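Local coordinates for protein sortase B (Listeria monocytogenes serovar 1/2a, PDB 5JCV) that cleaves the C-terminal sorting signal of surface proteins and, through a thioester intermediate, attaches them covalently to the cell wall, at residues 131-139 / 154-162. Numbering follows the deposited sequence.
Sequences ETTDFEDYL and VSGKDRIIT
In the class B sortase domain, helix 132-145 packs against the type I turn Ser155-Asp158 and the start of strand 160-165. Gly156, with no side chain, lets the turn come close to the helix backbone, its CA 4.5 Å from Glu136 CA. Bent at chi2, Glu136 brings OE1 near Gly156 N without bonding to it; the contact buries this oxygen with no partner in the model. With CG anti to the backbone N (chi1 -166°), the Phe135 ring swings toward the turn, its edge at Gly156 O, 3.5 Å from Phe135 CD2, while Phe135 CE2 lies 3.2 Å from Asp158 O; Lys66 NZ hydrogen-bonds to both carbonyls. Beta-branched and apolar, Ile160 suits the strand start by touching two rings: Phe135 CZ lies 4.1 Å from Ile160 CG2, and Ile160 CD1 is 3.9 Å from Tyr138 CE2. Leu139 CD1 reaches Val154 CG2 (4.0 Å) and the Ser155 carbonyl. The backbone bond from Asp158 N to Ser155 O (2.7 Å) closes the turn, reinforced by Ser155 N to Asp158 OD2 and, in an ST turn, Lys157 N to Ser155 OG. Tyr138 OH hydrogen-bonds to Tyr124 O and Gln180 NE2, and Phe129 packs edge-to-face with both Phe135 and Tyr138. Strand 160-165 lies between strands 67-72 and 176-182, while Phe113 of strand 107-118 touches Leu139, Val154 and Ile160, joining the helix to the sheet.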
ATOM      1  N   GLU A 131     -26.043  11.612   5.985  1.00115.33           N
ATOM      2  CA  GLU A 131     -26.101  12.720   5.036  1.00112.00           C
ATOM      3  C   GLU A 131     -24.828  13.564   5.072  1.00111.84           C
ATOM      4  O   GLU A 131     -23.978  13.428   5.971  1.00107.91           O
ATOM      5  CB  GLU A 131     -27.276  13.636   5.387  1.00115.00           C
ATOM      6  CG  GLU A 131     -28.492  12.925   5.969  1.00120.14           C
ATOM      7  CD  GLU A 131     -29.759  13.747   5.838  1.00120.34           C
ATOM      8  OE1 GLU A 131     -30.016  14.262   4.730  1.00108.35           O
ATOM      9  OE2 GLU A 131     -30.489  13.873   6.846  1.00119.56           O
ATOM     10  N   THR A 132     -24.725  14.456   4.092  1.00106.99           N
ATOM     11  CA  THR A 132     -23.734  15.513   4.104  1.00104.54           C
ATOM     12  C   THR A 132     -24.041  16.538   5.210  1.00112.32           C
ATOM     13  O   THR A 132     -23.128  17.187   5.740  1.00109.55           O
ATOM     14  CB  THR A 132     -23.688  16.196   2.737  1.00104.24           C
ATOM     15  OG1 THR A 132     -23.332  15.218   1.757  1.00105.49           O
ATOM     16  CG2 THR A 132     -22.674  17.347   2.700  1.00103.20           C
ATOM     17  N   THR A 133     -25.318  16.669   5.570  1.00114.77           N
ATOM     18  CA  THR A 133     -25.736  17.580   6.633  0.60113.97           C
ATOM     19  C   THR A 133     -25.284  17.094   8.019  1.00115.31           C
ATOM     20  O   THR A 133     -25.103  17.898   8.933  1.00117.42           O
ATOM     21  CB  THR A 133     -27.268  17.769   6.641  0.60115.01           C
ATOM     22  OG1 THR A 133     -27.914  16.508   6.870  0.60117.14           O
ATOM     23  CG2 THR A 133     -27.750  18.368   5.312  0.60115.18           C
ATOM     24  N   ASP A 134     -25.111  15.779   8.180  1.00109.08           N
ATOM     25  CA  ASP A 134     -24.671  15.219   9.465  1.00105.61           C
ATOM     26  C   ASP A 134     -23.201  15.545   9.741  1.00 95.87           C
ATOM     27  O   ASP A 134     -22.827  15.826  10.863  1.00 82.20           O
ATOM     28  CB  ASP A 134     -24.904  13.710   9.518  1.00110.28           C
ATOM     29  CG  ASP A 134     -26.378  13.347   9.400  1.00120.50           C
ATOM     30  OD1 ASP A 134     -27.243  14.167   9.782  1.00118.36           O
ATOM     31  OD2 ASP A 134     -26.672  12.241   8.908  1.00133.87           O
ATOM     32  N   PHE A 135     -22.388  15.536   8.693  1.00 89.63           N
ATOM     33  CA  PHE A 135     -20.999  15.892   8.815  1.00 82.42           C
ATOM     34  C   PHE A 135     -20.776  17.383   9.082  1.00 85.04           C
ATOM     35  O   PHE A 135     -19.769  17.766   9.688  1.00 78.10           O
ATOM     36  CB  PHE A 135     -20.261  15.458   7.573  1.00 75.38           C
ATOM     37  CG  PHE A 135     -18.783  15.484   7.723  1.00 77.70           C
ATOM     38  CD1 PHE A 135     -18.173  14.791   8.772  1.00 75.40           C
ATOM     39  CD2 PHE A 135     -17.984  16.207   6.831  1.00 75.28           C
ATOM     40  CE1 PHE A 135     -16.813  14.818   8.921  1.00 73.19           C
ATOM     41  CE2 PHE A 135     -16.616  16.231   6.974  1.00 74.30           C
ATOM     42  CZ  PHE A 135     -16.027  15.526   8.015  1.00 73.78           C
ATOM     43  N   GLU A 136     -21.712  18.224   8.647  1.00 84.96           N
ATOM     44  CA  GLU A 136     -21.621  19.654   8.931  1.00 88.51           C
ATOM     45  C   GLU A 136     -21.994  19.964  10.384  1.00 83.78           C
ATOM     46  O   GLU A 136     -21.437  20.907  10.966  1.00 82.74           O
ATOM     47  CB  GLU A 136     -22.458  20.472   7.922  1.00 97.93           C
ATOM     48  CG  GLU A 136     -22.644  21.969   8.223  1.00104.60           C
ATOM     49  CD  GLU A 136     -21.356  22.799   8.337  1.00108.28           C
ATOM     50  OE1 GLU A 136     -20.239  22.343   7.975  1.00107.93           O
ATOM     51  OE2 GLU A 136     -21.477  23.957   8.796  1.00110.84           O
ATOM     52  N   ASP A 137     -22.912  19.176  10.959  1.00 82.91           N
ATOM     53  CA  ASP A 137     -23.245  19.256  12.394  1.00 81.79           C
ATOM     54  C   ASP A 137     -22.022  18.820  13.224  1.00 80.72           C
ATOM     55  O   ASP A 137     -21.682  19.457  14.228  1.00 84.06           O
ATOM     56  CB  ASP A 137     -24.424  18.334  12.787  1.00 84.18           C
ATOM     57  CG  ASP A 137     -25.654  18.488  11.892  1.00 88.50           C
ATOM     58  OD1 ASP A 137     -25.882  19.560  11.298  1.00 88.00           O
ATOM     59  OD2 ASP A 137     -26.417  17.508  11.788  1.00 90.86           O
ATOM     60  N   TYR A 138     -21.395  17.717  12.802  1.00 72.94           N
ATOM     61  CA  TYR A 138     -20.150  17.230  13.395  1.00 70.28           C
ATOM     62  C   TYR A 138     -19.067  18.319  13.405  1.00 69.13           C
ATOM     63  O   TYR A 138     -18.447  18.589  14.441  1.00 71.03           O
ATOM     64  CB  TYR A 138     -19.682  15.960  12.675  1.00 65.82           C
ATOM     65  CG  TYR A 138     -18.375  15.401  13.171  1.00 64.47           C
ATOM     66  CD1 TYR A 138     -18.328  14.366  14.085  1.00 62.03           C
ATOM     67  CD2 TYR A 138     -17.185  15.903  12.710  1.00 64.19           C
ATOM     68  CE1 TYR A 138     -17.119  13.863  14.536  1.00 63.22           C
ATOM     69  CE2 TYR A 138     -15.979  15.407  13.138  1.00 59.63           C
ATOM     70  CZ  TYR A 138     -15.932  14.403  14.060  1.00 62.76           C
ATOM     71  OH  TYR A 138     -14.682  13.952  14.470  1.00 54.79           O
ATOM     72  N   LEU A 139     -18.874  18.982  12.279  1.00 69.54           N
ATOM     73  CA  LEU A 139     -17.807  19.974  12.168  1.00 71.08           C
ATOM     74  C   LEU A 139     -18.055  21.177  13.040  1.00 73.54           C
ATOM     75  O   LEU A 139     -17.125  21.723  13.626  1.00 77.58           O
ATOM     76  CB  LEU A 139     -17.626  20.418  10.729  1.00 69.64           C
ATOM     77  CG  LEU A 139     -17.092  19.328   9.806  1.00 67.70           C
ATOM     78  CD1 LEU A 139     -17.128  19.803   8.357  1.00 69.46           C
ATOM     79  CD2 LEU A 139     -15.690  18.899  10.216  1.00 66.47           C
ATOM     80  N   VAL A 154     -13.724  24.834   6.830  1.00 80.61           N
ATOM     81  CA  VAL A 154     -13.916  23.465   6.395  1.00 79.34           C
ATOM     82  C   VAL A 154     -15.428  23.262   6.344  1.00 80.60           C
ATOM     83  O   VAL A 154     -16.166  23.773   7.193  1.00 78.25           O
ATOM     84  CB  VAL A 154     -13.200  22.466   7.370  1.00 77.40           C
ATOM     85  CG1 VAL A 154     -13.523  22.803   8.813  1.00 80.87           C
ATOM     86  CG2 VAL A 154     -13.511  21.001   7.072  1.00 73.95           C
ATOM     87  N   SER A 155     -15.881  22.533   5.330  1.00 79.91           N
ATOM     88  CA  SER A 155     -17.295  22.331   5.090  1.00 82.27           C
ATOM     89  C   SER A 155     -17.590  20.850   5.048  1.00 77.75           C
ATOM     90  O   SER A 155     -16.703  20.015   4.885  1.00 76.89           O
ATOM     91  CB  SER A 155     -17.738  22.985   3.756  1.00 86.81           C
ATOM     92  OG  SER A 155     -17.433  22.187   2.601  1.00 83.74           O
ATOM     93  N   GLY A 156     -18.872  20.553   5.127  1.00 78.96           N
ATOM     94  CA  GLY A 156     -19.374  19.194   5.079  1.00 80.65           C
ATOM     95  C   GLY A 156     -18.995  18.458   3.826  1.00 81.70           C
ATOM     96  O   GLY A 156     -19.187  17.245   3.751  1.00 83.58           O
ATOM     97  N   LYS A 157     -18.501  19.201   2.838  1.00 84.02           N
ATOM     98  CA  LYS A 157     -18.007  18.637   1.594  1.00 85.76           C
ATOM     99  C   LYS A 157     -16.560  18.163   1.737  1.00 83.00           C
ATOM    100  O   LYS A 157     -16.128  17.269   1.016  1.00 78.90           O
ATOM    101  CB  LYS A 157     -18.130  19.673   0.463  1.00 94.28           C
ATOM    102  CG  LYS A 157     -19.548  20.202   0.234  1.00 96.81           C
ATOM    103  CD  LYS A 157     -19.638  20.973  -1.072  1.00102.89           C
ATOM    104  CE  LYS A 157     -20.530  22.206  -0.967  1.00105.42           C
ATOM    105  NZ  LYS A 157     -20.315  23.100  -2.144  1.00107.84           N
ATOM    106  N   ASP A 158     -15.810  18.722   2.690  1.00 82.38           N
ATOM    107  CA  ASP A 158     -14.432  18.267   2.912  1.00 76.05           C
ATOM    108  C   ASP A 158     -14.411  16.907   3.581  1.00 72.15           C
ATOM    109  O   ASP A 158     -15.451  16.386   4.008  1.00 71.46           O
ATOM    110  CB  ASP A 158     -13.677  19.254   3.788  1.00 82.13           C
ATOM    111  CG  ASP A 158     -13.638  20.639   3.200  1.00 81.69           C
ATOM    112  OD1 ASP A 158     -13.365  20.753   2.007  1.00 82.51           O
ATOM    113  OD2 ASP A 158     -13.897  21.609   3.937  1.00 83.41           O
ATOM    114  N   ARG A 159     -13.213  16.350   3.681  1.00 69.57           N
ATOM    115  CA  ARG A 159     -12.944  15.150   4.472  1.00 67.34           C
ATOM    116  C   ARG A 159     -11.774  15.403   5.405  1.00 64.65           C
ATOM    117  O   ARG A 159     -10.887  16.182   5.078  1.00 59.66           O
ATOM    118  CB  ARG A 159     -12.572  13.993   3.571  1.00 64.16           C
ATOM    119  CG  ARG A 159     -13.739  13.384   2.847  1.00 66.38           C
ATOM    120  CD  ARG A 159     -13.234  12.181   2.050  1.00 68.60           C
ATOM    121  NE  ARG A 159     -12.052  12.613   1.300  1.00 74.98           N
ATOM    122  CZ  ARG A 159     -12.092  13.226   0.120  1.00 75.47           C
ATOM    123  NH1 ARG A 159     -13.270  13.409  -0.496  1.00 67.19           N
ATOM    124  NH2 ARG A 159     -10.947  13.640  -0.447  1.00 79.52           N
ATOM    125  N   ILE A 160     -11.754  14.709   6.544  1.00 60.88           N
ATOM    126  CA  ILE A 160     -10.760  14.987   7.596  1.00 57.76           C
ATOM    127  C   ILE A 160     -10.015  13.788   8.141  1.00 55.00           C
ATOM    128  O   ILE A 160     -10.338  12.635   7.875  1.00 55.87           O
ATOM    129  CB  ILE A 160     -11.371  15.720   8.795  1.00 57.62           C
ATOM    130  CG1 ILE A 160     -12.236  14.782   9.624  1.00 56.90           C
ATOM    131  CG2 ILE A 160     -12.173  16.932   8.344  1.00 59.30           C
ATOM    132  CD1 ILE A 160     -12.943  15.499  10.754  1.00 55.89           C
ATOM    133  N   ILE A 161      -8.969  14.097   8.888  1.00 53.87           N
ATOM    134  CA  ILE A 161      -8.199  13.093   9.582  1.00 53.08           C
ATOM    135  C   ILE A 161      -8.050  13.554  11.032  1.00 52.93           C
ATOM    136  O   ILE A 161      -7.879  14.746  11.294  1.00 50.50           O
ATOM    137  CB  ILE A 161      -6.874  12.785   8.882  1.00 56.81           C
ATOM    138  CG1 ILE A 161      -5.927  12.000   9.791  1.00 57.22           C
ATOM    139  CG2 ILE A 161      -6.217  14.043   8.419  1.00 64.02           C
ATOM    140  CD1 ILE A 161      -4.858  11.234   9.056  1.00 60.57           C
ATOM    141  N   THR A 162      -8.192  12.591  11.958  1.00 50.45           N
ATOM    142  CA  THR A 162      -8.173  12.844  13.389  1.00 47.10           C
ATOM    143  C   THR A 162      -7.018  12.057  13.957  1.00 47.31           C
ATOM    144  O   THR A 162      -6.912  10.825  13.740  1.00 48.66           O
ATOM    145  CB  THR A 162      -9.479  12.358  14.073  1.00 46.76           C
ATOM    146  OG1 THR A 162     -10.610  12.980  13.464  1.00 48.86           O
ATOM    147  CG2 THR A 162      -9.500  12.701  15.536  1.00 44.06           C
TER